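Local coordinates for protein aromatic-amino-acid:2-oxoglutarate transaminase (Candida albicans, PDB 6HND) that probably transfers amino groups between aromatic amino acids and 2-oxo acids, using a bound pyridoxal 5'-phosphate cofactor, at residues S9-G14 / D199-K204; A132-G135 / L139-F142; A166-N171 / V368-A373; N171-V176 / A276-D281; E337-L342 / L347-I352. All coordinates share one frame; numbering follows the deposited sequence.

Interaction 1. Residues S9-G14 / D199-K204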
# COMPACT_ATOMS: atom_id res chain seq x y z
N SER B 9 6.47 13.31 15.96
CA SER B 9 6.50 12.23 16.97
C SER B 9 7.94 11.70 17.10
O SER B 9 8.65 11.60 16.07
CB SER B 9 5.53 11.11 16.63
OG SER B 9 5.89 10.47 15.42
N LYS B 10 8.33 11.39 18.33
CA LYS B 10 9.59 10.69 18.69
C LYS B 10 9.68 9.40 17.89
O LYS B 10 10.76 9.16 17.36
CB LYS B 10 9.63 10.38 20.19
CG LYS B 10 9.28 11.57 21.10
CD LYS B 10 10.08 11.64 22.38
CE LYS B 10 11.56 11.85 22.13
NZ LYS B 10 12.06 13.08 22.79
N ARG B 11 8.56 8.67 17.77
CA ARG B 11 8.49 7.39 17.02
C ARG B 11 8.88 7.62 15.56
O ARG B 11 9.79 6.95 15.10
CB ARG B 11 7.09 6.76 17.15
CG ARG B 11 6.97 5.38 16.53
CD ARG B 11 5.55 4.84 16.50
NE ARG B 11 4.64 5.85 15.98
CZ ARG B 11 3.68 6.44 16.67
NH1 ARG B 11 3.46 6.13 17.93
NH2 ARG B 11 2.94 7.36 16.09
N ALA B 12 8.22 8.54 14.87
CA ALA B 12 8.53 8.80 13.44
C ALA B 12 9.92 9.44 13.29
O ALA B 12 10.57 9.18 12.28
CB ALA B 12 7.45 9.63 12.80
N ALA B 13 10.38 10.28 14.21
CA ALA B 13 11.72 10.92 14.10
C ALA B 13 12.82 9.89 14.39
O ALA B 13 13.94 10.10 13.91
CB ALA B 13 11.88 12.09 15.05
N GLY B 14 12.53 8.86 15.20
CA GLY B 14 13.50 7.82 15.57
C GLY B 14 13.79 6.82 14.44
O GLY B 14 14.86 6.20 14.46
N ASP B 199 -5.63 5.42 17.04
CA ASP B 199 -5.49 4.28 18.00
C ASP B 199 -4.14 3.56 17.75
O ASP B 199 -3.41 3.29 18.72
CB ASP B 199 -6.66 3.31 17.90
CG ASP B 199 -6.38 2.04 18.69
OD1 ASP B 199 -6.49 2.09 19.94
OD2 ASP B 199 -5.98 1.03 18.05
N ASN B 200 -3.80 3.30 16.49
CA ASN B 200 -2.51 2.68 16.10
C ASN B 200 -1.34 3.50 16.63
O ASN B 200 -0.30 2.92 16.87
CB ASN B 200 -2.39 2.57 14.58
CG ASN B 200 -1.25 1.66 14.16
OD1 ASN B 200 -1.20 0.49 14.54
ND2 ASN B 200 -0.37 2.18 13.34
N ALA B 201 -1.44 4.83 16.70
CA ALA B 201 -0.30 5.69 17.07
C ALA B 201 -0.22 5.77 18.59
O ALA B 201 0.71 6.43 19.06
CB ALA B 201 -0.42 7.07 16.44
N GLY B 202 -1.17 5.14 19.29
CA GLY B 202 -1.35 5.16 20.75
C GLY B 202 -2.04 6.42 21.29
O GLY B 202 -1.99 6.66 22.52
N ALA B 203 -2.71 7.21 20.45
CA ALA B 203 -3.30 8.51 20.83
C ALA B 203 -4.75 8.32 21.28
O ALA B 203 -5.42 7.37 20.80
CB ALA B 203 -3.19 9.47 19.67
N LYS B 204 -5.21 9.18 22.18
CA LYS B 204 -6.65 9.26 22.58
C LYS B 204 -7.35 10.31 21.69
O LYS B 204 -6.81 11.43 21.51
CB LYS B 204 -6.82 9.55 24.08
CG LYS B 204 -8.13 9.00 24.66
CD LYS B 204 -8.90 9.93 25.61
CE LYS B 204 -10.40 10.00 25.38
NZ LYS B 204 -11.17 9.06 26.22
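R11 and A201 mark the nearest approach of the two backbones, their CA atoms 9.0 Å apart, so a long side chain has to span the gap between the short N-terminal helix that starts at K10 and the turn that ends helix 193-200. That turn is a Schellman motif: G202 takes positive phi (80°) as the first residue beyond the helix, and two bonds run back into the last helical turn; G202 N donates to D199 O. In the other segment S9 is the N-cap of its helix, its OG accepting from A12 N at 3.1 Å. The bridge itself is R11. With CG anti to the backbone N (chi1 -174°) the chain leaves its helix toward A201, then bends at chi3 and brings the guanidinium against the turn. NH1 donates to A201 O at 3.0 Å; the bond is bent, the donor standing above the carbonyl plane and the acceptor tilted out of the guanidinium plane. R11 NH2 has its strongest partner in L178 O, and NE forms a salt bridge with D175. One guanidinium therefore ties together the N-terminal helix, the end of helix 166-177 with the loop after it, and the end of helix 193-200. This is peripheral packing of the large PLP-binding domain, away from the cofactor. Beside the polar bond, the buried methyl of A201 lies close by, its CB 3.4 Å from R11 NH2.

Interaction 2. Residues A132-G135 / L139-F142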
# COMPACT_ATOMS: atom_id res chain seq x y z
N ALA B 132 11.37 5.04 -6.51
CA ALA B 132 11.47 5.74 -5.20
C ALA B 132 10.13 5.61 -4.49
O ALA B 132 9.08 5.80 -5.15
CB ALA B 132 11.86 7.20 -5.39
N VAL B 133 10.18 5.36 -3.19
CA VAL B 133 8.97 5.05 -2.37
C VAL B 133 8.04 6.25 -2.33
O VAL B 133 6.83 6.02 -2.21
CB VAL B 133 9.35 4.57 -0.96
CG1 VAL B 133 9.95 5.69 -0.12
CG2 VAL B 133 8.16 3.96 -0.25
N GLU B 134 8.57 7.47 -2.43
CA GLU B 134 7.78 8.74 -2.38
C GLU B 134 7.00 8.95 -3.68
O GLU B 134 6.08 9.78 -3.70
CB GLU B 134 8.69 9.94 -2.09
CG GLU B 134 9.73 10.22 -3.18
CD GLU B 134 11.14 9.71 -2.92
OE1 GLU B 134 11.34 8.82 -2.08
OE2 GLU B 134 12.04 10.19 -3.62
N GLY B 135 7.36 8.25 -4.75
CA GLY B 135 6.57 8.24 -5.99
C GLY B 135 7.43 8.56 -7.20
O GLY B 135 8.58 9.03 -7.03
N LEU B 139 4.73 12.47 -11.42
CA LEU B 139 3.44 12.48 -10.69
C LEU B 139 3.61 13.39 -9.49
O LEU B 139 2.63 14.10 -9.17
CB LEU B 139 3.01 11.07 -10.27
CG LEU B 139 1.65 11.02 -9.58
CD1 LEU B 139 0.55 11.56 -10.49
CD2 LEU B 139 1.31 9.62 -9.10
N LEU B 140 4.77 13.32 -8.83
CA LEU B 140 5.13 14.25 -7.73
C LEU B 140 5.08 15.68 -8.29
O LEU B 140 4.41 16.49 -7.67
CB LEU B 140 6.50 13.92 -7.15
CG LEU B 140 6.55 12.72 -6.20
CD1 LEU B 140 8.00 12.36 -5.87
CD2 LEU B 140 5.73 12.95 -4.93
N GLN B 141 5.70 15.95 -9.45
CA GLN B 141 5.71 17.33 -10.02
C GLN B 141 4.27 17.77 -10.30
O GLN B 141 3.92 18.91 -9.90
CB GLN B 141 6.59 17.51 -11.27
CG GLN B 141 6.90 18.99 -11.58
CD GLN B 141 7.40 19.76 -10.37
OE1 GLN B 141 8.27 19.32 -9.65
NE2 GLN B 141 6.83 20.93 -10.10
N PHE B 142 3.44 16.92 -10.92
CA PHE B 142 2.03 17.28 -11.21
C PHE B 142 1.32 17.67 -9.91
O PHE B 142 0.63 18.69 -9.92
CB PHE B 142 1.25 16.15 -11.87
CG PHE B 142 -0.23 16.33 -11.73
CD1 PHE B 142 -0.91 17.16 -12.60
CD2 PHE B 142 -0.93 15.71 -10.71
CE1 PHE B 142 -2.28 17.34 -12.46
CE2 PHE B 142 -2.29 15.91 -10.57
CZ PHE B 142 -2.95 16.72 -11.44
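L140 pushes its two methyl groups against the peptide that joins E134 to G135 and against the stem of the E134 side chain. CD2 meets E134 O at 3.4 Å, while CD1 lies 3.6 Å from G135 O and 3.8 Å from E134 CG. The fork of the leucine thus reaches both consecutive carbonyl oxygens of the loop, with CG itself 3.9 Å from E134 O. With CG anti to its own carbonyl carbon (chi1 -77°) and the chain extended at chi2, L140 is directed from the helix toward the loop. E134 crosses it at about a right angle, offering the aliphatic CG; the chain bends at chi2 beyond this atom, and the part that touches is hydrocarbon. No hydrogen bond links the two segments. The loop is a type I beta turn from A132 to G135, closed by G135 N to A132 O at 3.0 Å, and it leads into helix 137-151, so the contact folds the first turns of that helix back on the chain just before it. G135 comes within 6.4 Å of L140, CA to CA, with positive phi (128°) and backbone angles that call for glycine. Strand 158-163 of the large sheet lines the same cluster: L140 packs on V160 and I162, E134 on F161, and the backbone of E134 is hydrogen-bonded to I162. V133, on the turn, rests on helix 356-369. The side chain of the cofactor-binding Y130, whose PLP is not the one held by this chain, is about 11 Å from G135.

Interaction 3. Residues A166-N171 / V368-A373. With PLP (pyridoxal-5'-phosphate), chain E.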
# COMPACT_ATOMS: atom_id res chain seq x y z
N ALA B 166 -6.57 8.53 0.69
CA ALA B 166 -6.79 9.43 1.83
C ALA B 166 -6.48 8.71 3.15
O ALA B 166 -5.75 9.30 3.98
CB ALA B 166 -8.20 9.95 1.79
N SER B 167 -7.00 7.51 3.34
CA SER B 167 -6.83 6.68 4.56
C SER B 167 -5.34 6.37 4.78
O SER B 167 -4.86 6.45 5.93
CB SER B 167 -7.68 5.44 4.46
OG SER B 167 -9.05 5.80 4.33
N ASP B 168 -4.60 6.08 3.71
CA ASP B 168 -3.13 5.96 3.75
C ASP B 168 -2.47 7.29 4.22
O ASP B 168 -1.55 7.24 5.10
CB ASP B 168 -2.58 5.55 2.39
CG ASP B 168 -1.12 5.18 2.53
OD1 ASP B 168 -0.82 4.43 3.48
OD2 ASP B 168 -0.29 5.68 1.72
N GLY B 169 -2.86 8.43 3.63
CA GLY B 169 -2.39 9.77 4.05
C GLY B 169 -2.68 10.05 5.52
O GLY B 169 -1.78 10.54 6.22
N LEU B 170 -3.89 9.73 5.99
CA LEU B 170 -4.34 9.94 7.39
C LEU B 170 -3.54 9.06 8.38
O LEU B 170 -3.27 9.51 9.50
CB LEU B 170 -5.83 9.61 7.49
CG LEU B 170 -6.77 10.56 6.75
CD1 LEU B 170 -8.19 10.02 6.82
CD2 LEU B 170 -6.67 11.97 7.30
N ASN B 171 -3.20 7.84 8.00
CA ASN B 171 -2.38 6.95 8.85
C ASN B 171 -0.95 7.50 8.91
O ASN B 171 -0.36 7.52 9.98
CB ASN B 171 -2.42 5.51 8.36
CG ASN B 171 -1.66 4.62 9.31
OD1 ASN B 171 -2.03 4.59 10.50
ND2 ASN B 171 -0.63 3.94 8.81
N VAL B 368 8.53 1.02 6.10
CA VAL B 368 8.17 -0.12 6.98
C VAL B 368 6.86 -0.77 6.53
O VAL B 368 6.87 -2.00 6.25
CB VAL B 368 8.11 0.33 8.45
CG1 VAL B 368 7.79 -0.84 9.36
CG2 VAL B 368 9.40 1.02 8.87
N VAL B 369 5.77 0.00 6.44
CA VAL B 369 4.38 -0.53 6.45
C VAL B 369 3.68 -0.40 5.09
O VAL B 369 2.64 -1.08 4.93
CB VAL B 369 3.53 0.14 7.54
CG1 VAL B 369 4.20 0.13 8.91
CG2 VAL B 369 3.10 1.55 7.16
N ASN B 370 4.16 0.44 4.16
CA ASN B 370 3.50 0.62 2.83
C ASN B 370 4.55 1.09 1.82
O ASN B 370 4.66 2.33 1.62
CB ASN B 370 2.29 1.55 2.92
CG ASN B 370 1.48 1.59 1.64
OD1 ASN B 370 1.88 0.96 0.67
ND2 ASN B 370 0.39 2.34 1.62
N ARG B 371 5.26 0.15 1.19
CA ARG B 371 6.48 0.42 0.36
C ARG B 371 6.09 0.81 -1.08
O ARG B 371 6.55 0.17 -2.03
CB ARG B 371 7.43 -0.77 0.42
CG ARG B 371 8.10 -0.89 1.78
CD ARG B 371 8.74 -2.25 1.99
NE ARG B 371 9.91 -2.47 1.13
CZ ARG B 371 11.12 -1.98 1.35
NH1 ARG B 371 11.34 -1.19 2.39
NH2 ARG B 371 12.11 -2.24 0.52
N GLY B 372 5.27 1.85 -1.22
CA GLY B 372 5.00 2.48 -2.53
C GLY B 372 3.60 2.23 -3.02
O GLY B 372 3.09 1.07 -2.91
N ALA B 373 3.00 3.29 -3.56
CA ALA B 373 1.83 3.20 -4.45
C ALA B 373 2.21 2.41 -5.70
O ALA B 373 3.35 2.56 -6.16
CB ALA B 373 1.32 4.57 -4.81
N1 PLP E . -11.69 10.90 4.43
C2 PLP E . -12.92 11.26 4.11
C2A PLP E . -13.49 12.44 4.83
C3 PLP E . -13.65 10.57 3.10
O3 PLP E . -14.92 10.98 2.79
C4 PLP E . -13.05 9.46 2.45
C4A PLP E . -13.77 8.81 1.33
C5 PLP E . -11.73 9.12 2.81
C6 PLP E . -11.12 9.85 3.80
C5A PLP E . -11.02 7.91 2.26
O4P PLP E . -10.51 8.04 0.90
P PLP E . -9.63 6.85 0.25
O1P PLP E . -8.78 6.27 1.38
O2P PLP E . -8.88 7.61 -0.84
O3P PLP E . -10.59 5.85 -0.29
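Two buried polar side chains, D168 and N370, carry this contact through one hydrogen bond with an unusual approach: N370 ND2 reaches D168 OD1 at 3.0 Å from above the carboxylate plane, 60° out of it. On the amide side the geometry is regular, the acceptor lying in the plane of N370, and the two flat groups are turned 59° against each other. D168 stands with CG anti to the backbone N (chi1 -169°), which sends the carboxylate off helix 166-177 toward N370, the first residue to leave helical geometry after helix 356-369. D168 OD2 has stronger ties, a salt bridge to K172 and a bond from T164 N, and N370 ND2 also bonds T164 OG1. N370 packs on its counterpart N370 of the second subunit, placing this network at the dimer interface. On the cofactor side of the same helix, A166 N donates to PLP O2P at 2.9 Å and S167 N to PLP O1P at 2.9 Å, both nearly straight, while S167 OG adds a bond to O1P. The phosphate thus sits at the helix N-terminus, where the helix dipole would probably help stabilise its charge; K172 and the amide donors would likewise be expected to keep D168 ionised.

Interaction 4. Residues N171-V176 / A276-D281. With PLP (pyridoxal-5'-phosphate), chain E.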
# COMPACT_ATOMS: atom_id res chain seq x y z
N ASN B 171 -3.20 7.84 8.00
CA ASN B 171 -2.38 6.95 8.85
C ASN B 171 -0.95 7.50 8.91
O ASN B 171 -0.36 7.52 9.98
CB ASN B 171 -2.42 5.51 8.36
CG ASN B 171 -1.66 4.62 9.31
OD1 ASN B 171 -2.03 4.59 10.50
ND2 ASN B 171 -0.63 3.94 8.81
N LYS B 172 -0.43 7.96 7.78
CA LYS B 172 0.88 8.61 7.69
C LYS B 172 0.91 9.83 8.63
O LYS B 172 1.91 10.03 9.32
CB LYS B 172 1.15 8.94 6.22
CG LYS B 172 1.55 7.75 5.35
CD LYS B 172 1.50 8.06 3.84
CE LYS B 172 2.45 7.21 3.04
NZ LYS B 172 2.15 5.75 3.11
N ALA B 173 -0.16 10.62 8.66
CA ALA B 173 -0.24 11.87 9.44
C ALA B 173 -0.38 11.53 10.92
O ALA B 173 0.27 12.19 11.72
CB ALA B 173 -1.42 12.68 8.99
N ALA B 174 -1.26 10.61 11.28
CA ALA B 174 -1.40 10.15 12.68
C ALA B 174 -0.03 9.67 13.17
O ALA B 174 0.42 10.11 14.23
CB ALA B 174 -2.43 9.06 12.78
N ASP B 175 0.68 8.88 12.36
CA ASP B 175 2.02 8.34 12.75
C ASP B 175 3.01 9.49 12.97
O ASP B 175 3.71 9.47 13.98
CB ASP B 175 2.57 7.37 11.72
CG ASP B 175 3.97 6.91 12.08
OD1 ASP B 175 4.07 6.08 13.03
OD2 ASP B 175 4.92 7.42 11.46
N VAL B 176 3.08 10.46 12.05
CA VAL B 176 4.15 11.49 12.04
C VAL B 176 3.91 12.50 13.16
O VAL B 176 4.90 13.14 13.56
CB VAL B 176 4.30 12.18 10.67
CG1 VAL B 176 3.33 13.34 10.46
CG2 VAL B 176 5.73 12.68 10.47
N ALA B 276 -0.76 20.57 15.85
CA ALA B 276 -0.73 20.32 14.39
C ALA B 276 -2.16 20.27 13.86
O ALA B 276 -3.09 19.89 14.60
CB ALA B 276 -0.00 19.03 14.09
N ILE B 277 -2.31 20.58 12.58
CA ILE B 277 -3.58 20.42 11.83
C ILE B 277 -3.38 19.33 10.78
O ILE B 277 -2.51 19.47 9.89
CB ILE B 277 -4.02 21.76 11.22
CG1 ILE B 277 -4.19 22.83 12.30
CG2 ILE B 277 -5.30 21.55 10.39
CD1 ILE B 277 -4.40 24.23 11.74
N ILE B 278 -4.16 18.26 10.88
CA ILE B 278 -4.36 17.28 9.77
C ILE B 278 -5.63 17.73 9.03
O ILE B 278 -6.73 17.69 9.63
CB ILE B 278 -4.41 15.84 10.30
CG1 ILE B 278 -3.13 15.47 11.05
CG2 ILE B 278 -4.68 14.85 9.17
CD1 ILE B 278 -3.27 14.27 11.96
N GLU B 279 -5.46 18.19 7.80
CA GLU B 279 -6.54 18.64 6.90
C GLU B 279 -6.82 17.51 5.91
O GLU B 279 -5.89 17.11 5.16
CB GLU B 279 -6.15 19.93 6.16
CG GLU B 279 -7.23 20.43 5.20
CD GLU B 279 -6.84 21.70 4.42
OE1 GLU B 279 -5.88 21.64 3.61
OE2 GLU B 279 -7.51 22.74 4.59
N ASP B 280 -8.03 16.98 5.94
CA ASP B 280 -8.47 15.94 4.99
C ASP B 280 -9.41 16.64 4.01
O ASP B 280 -10.31 17.30 4.50
CB ASP B 280 -9.06 14.76 5.77
CG ASP B 280 -9.45 13.52 4.97
OD1 ASP B 280 -9.20 13.48 3.74
OD2 ASP B 280 -10.00 12.60 5.61
N ASP B 281 -9.16 16.55 2.70
CA ASP B 281 -9.98 17.22 1.66
C ASP B 281 -10.13 16.30 0.45
O ASP B 281 -9.62 16.59 -0.62
CB ASP B 281 -9.37 18.57 1.26
CG ASP B 281 -10.38 19.43 0.52
OD1 ASP B 281 -11.55 19.45 0.98
OD2 ASP B 281 -10.01 20.02 -0.54
N1 PLP E . -11.69 10.90 4.43
C2 PLP E . -12.92 11.26 4.11
C2A PLP E . -13.49 12.44 4.83
C3 PLP E . -13.65 10.57 3.10
O3 PLP E . -14.92 10.98 2.79
C4 PLP E . -13.05 9.46 2.45
C4A PLP E . -13.77 8.81 1.33
C5 PLP E . -11.73 9.12 2.81
C6 PLP E . -11.12 9.85 3.80
C5A PLP E . -11.02 7.91 2.26
O4P PLP E . -10.51 8.04 0.90
P PLP E . -9.63 6.85 0.25
O1P PLP E . -8.78 6.27 1.38
O2P PLP E . -8.88 7.61 -0.84
O3P PLP E . -10.59 5.85 -0.29
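I278 meets A173 with both branches of its side chain. From CB, on the side of strand 276-280 that faces the helix, two arms diverge: CG2, anti to the backbone N, comes within 3.9 Å of A173 CB, and CG1, anti to the carbonyl carbon (chi1 -59°), comes equally close. The second arm runs on to CD1, which touches A173 CB at 3.8 Å. The same tip meets the helix backbone, lying 4.1 Å from A173 O and 4.2 Å from A174 N. The single methyl of A173 is thus straddled by both arms of the isoleucine, and its small size is consistent with the close approach of helix and strand, the two CA atoms 6.8 Å apart. A174 points away from the strand and packs on F197 of helix 193-200. This is helix-on-sheet packing in the large domain of a fold-type I aminotransferase: helix 166-177 packs on one face of the seven-stranded mixed sheet, in which 276-280 runs parallel to both its neighbours, 243-246 and 333-338. A173 also touches L334 on the latter strand, and I278 continues the apolar layer onto L170 and F177 of the helix. Two residues along the strand from I278, D280 reaches the cofactor. Its OD2 lies 2.7 Å from PLP N1, a pairing that in this family probably keeps the pyridine nitrogen protonated. The same oxygen is hydrogen-bonded to Y245 OH, a second-shell group that would help fix the carboxylate, while L170 packs beside D280 at the ring end of the pocket.

Interaction 5. Residues E337-L342 / L347-I352. With PLP (pyridoxal-5'-phosphate), chain E.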
# COMPACT_ATOMS: atom_id res chain seq x y z
N GLU B 337 -4.71 14.55 0.39
CA GLU B 337 -5.48 14.47 -0.88
C GLU B 337 -5.63 13.00 -1.31
O GLU B 337 -4.84 12.17 -0.82
CB GLU B 337 -4.76 15.24 -1.99
CG GLU B 337 -4.81 16.75 -1.81
CD GLU B 337 -5.56 17.54 -2.87
OE1 GLU B 337 -6.26 16.95 -3.74
OE2 GLU B 337 -5.47 18.74 -2.80
N THR B 338 -6.61 12.73 -2.18
CA THR B 338 -6.84 11.41 -2.83
C THR B 338 -7.33 11.61 -4.27
O THR B 338 -7.93 12.68 -4.57
CB THR B 338 -7.80 10.55 -1.99
OG1 THR B 338 -8.00 9.24 -2.54
CG2 THR B 338 -9.15 11.21 -1.83
N PHE B 339 -7.14 10.59 -5.11
CA PHE B 339 -7.73 10.51 -6.47
C PHE B 339 -9.00 9.67 -6.40
O PHE B 339 -9.58 9.44 -7.45
CB PHE B 339 -6.73 9.96 -7.49
CG PHE B 339 -5.54 10.84 -7.73
CD1 PHE B 339 -5.63 11.95 -8.54
CD2 PHE B 339 -4.32 10.57 -7.13
CE1 PHE B 339 -4.53 12.77 -8.75
CE2 PHE B 339 -3.23 11.40 -7.32
CZ PHE B 339 -3.33 12.50 -8.14
N SER B 340 -9.39 9.24 -5.19
CA SER B 340 -10.54 8.31 -4.99
C SER B 340 -11.83 8.93 -5.52
O SER B 340 -12.59 8.28 -6.24
CB SER B 340 -10.65 7.87 -3.56
OG SER B 340 -9.63 6.93 -3.22
N LYS B 341 -12.11 10.18 -5.14
CA LYS B 341 -13.44 10.74 -5.33
C LYS B 341 -13.46 11.61 -6.60
O LYS B 341 -14.54 11.83 -7.16
CB LYS B 341 -13.96 11.37 -4.01
CG LYS B 341 -13.72 10.53 -2.75
CD LYS B 341 -14.95 9.96 -2.04
CE LYS B 341 -14.68 8.90 -0.95
NZ LYS B 341 -13.83 9.40 0.14
N LEU B 342 -12.29 11.97 -7.15
CA LEU B 342 -12.19 12.76 -8.37
C LEU B 342 -11.83 11.89 -9.58
O LEU B 342 -11.98 12.38 -10.69
CB LEU B 342 -11.08 13.80 -8.22
CG LEU B 342 -11.36 15.02 -7.36
CD1 LEU B 342 -10.14 15.91 -7.32
CD2 LEU B 342 -12.58 15.78 -7.89
N LEU B 347 -8.08 3.05 -7.64
CA LEU B 347 -6.67 3.40 -7.92
C LEU B 347 -5.84 3.04 -6.69
O LEU B 347 -4.72 2.47 -6.87
CB LEU B 347 -6.50 4.89 -8.22
CG LEU B 347 -7.19 5.49 -9.44
CD1 LEU B 347 -6.84 6.95 -9.50
CD2 LEU B 347 -6.80 4.79 -10.74
N ARG B 348 -6.38 3.36 -5.49
CA ARG B 348 -5.60 3.39 -4.22
C ARG B 348 -4.39 4.33 -4.43
O ARG B 348 -3.26 3.86 -4.42
CB ARG B 348 -5.11 1.99 -3.84
CG ARG B 348 -6.17 0.94 -3.55
CD ARG B 348 -6.91 1.22 -2.27
NE ARG B 348 -7.91 2.23 -2.57
CZ ARG B 348 -8.51 3.01 -1.67
NH1 ARG B 348 -9.41 3.87 -2.10
NH2 ARG B 348 -8.21 2.93 -0.38
N LEU B 349 -4.66 5.60 -4.71
CA LEU B 349 -3.65 6.63 -5.05
C LEU B 349 -4.11 7.98 -4.51
O LEU B 349 -5.29 8.29 -4.61
CB LEU B 349 -3.43 6.72 -6.56
CG LEU B 349 -2.14 7.46 -6.95
CD1 LEU B 349 -0.94 6.62 -6.62
CD2 LEU B 349 -2.14 7.81 -8.43
N GLY B 350 -3.18 8.68 -3.87
CA GLY B 350 -3.40 10.06 -3.40
C GLY B 350 -2.07 10.74 -3.18
O GLY B 350 -1.04 10.23 -3.70
N PHE B 351 -2.07 11.83 -2.42
CA PHE B 351 -0.80 12.45 -1.97
C PHE B 351 -1.05 13.23 -0.68
O PHE B 351 -2.20 13.58 -0.38
CB PHE B 351 -0.17 13.28 -3.10
CG PHE B 351 -1.00 14.44 -3.58
CD1 PHE B 351 -1.97 14.27 -4.56
CD2 PHE B 351 -0.81 15.71 -3.06
CE1 PHE B 351 -2.72 15.34 -5.00
CE2 PHE B 351 -1.58 16.77 -3.48
CZ PHE B 351 -2.54 16.59 -4.45
N ILE B 352 0.03 13.52 0.02
CA ILE B 352 0.03 14.47 1.15
C ILE B 352 0.93 15.65 0.77
O ILE B 352 1.80 15.51 -0.12
CB ILE B 352 0.42 13.81 2.48
CG1 ILE B 352 1.82 13.21 2.45
CG2 ILE B 352 -0.65 12.81 2.89
CD1 ILE B 352 2.24 12.60 3.74
N1 PLP E . -11.69 10.90 4.43
C2 PLP E . -12.92 11.26 4.11
C2A PLP E . -13.49 12.44 4.83
C3 PLP E . -13.65 10.57 3.10
O3 PLP E . -14.92 10.98 2.79
C4 PLP E . -13.05 9.46 2.45
C4A PLP E . -13.77 8.81 1.33
C5 PLP E . -11.73 9.12 2.81
C6 PLP E . -11.12 9.85 3.80
C5A PLP E . -11.02 7.91 2.26
O4P PLP E . -10.51 8.04 0.90
P PLP E . -9.63 6.85 0.25
O1P PLP E . -8.78 6.27 1.38
O2P PLP E . -8.88 7.61 -0.84
O3P PLP E . -10.59 5.85 -0.29
O HOH W 1 -7.80 6.14 -5.12
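Backbone hydrogen bonds pair E337 with F351 antiparallel: E337 N donates to F351 O at 2.8 Å, F351 N returns a bond to E337 O, and F339 N donates to L349 O. T338 and G350 form the next, non-hydrogen-bonded pair, CA atoms 3.7 Å apart. Apolar contacts gather on the side of E337 and F351. E337 CB stands over the centre of the F351 ring, a CH-pi contact at 3.6 Å, and the carboxylate turns nearly parallel to the ring before OE2 forms a salt bridge with R335 and a hydrogen bond with Y285. F339 lies alongside L349, and F339 CB touches L347 CD1. Round the phosphate, T338 OG1, anti to the backbone N (chi1 -177°), donates to PLP O2P and accepts from S340 N, an ST turn; S340 OG donates to the same oxygen at 2.6 Å. R348 NH1 reaches O3P at 2.9 Å, nearly straight and in the guanidinium plane, and also bonds P345 O. A water links S340 OG to L349 N. K341 NZ is covalently joined to PLP C4A at 1.3 Å, the internal aldimine. A hairpin whose connection carries the Schiff-base lysine and the phosphate-binding serine and arginine is characteristic of fold-type I aminotransferases.

In the fold
Four of the contacts are buried, while interaction 1 is partly buried, its centre about 21 Å from that of the chain, and relies on one long arginine. Interactions 3 and 4 use successive turns of helix 166-177 and share N171: the first is polar and faces the dimer interface, the second purely apolar and faces the sheet. Interaction 1 joins the far end of that helix, S9 bonding D175 and V176. Interaction 5, the most central, adds strand pairing on the same sheet and shares the cofactor with interactions 3 and 4. Interaction 2, local in sequence and apolar, meets interaction 5 through L139 on L349 and interaction 3 through V133 on G372.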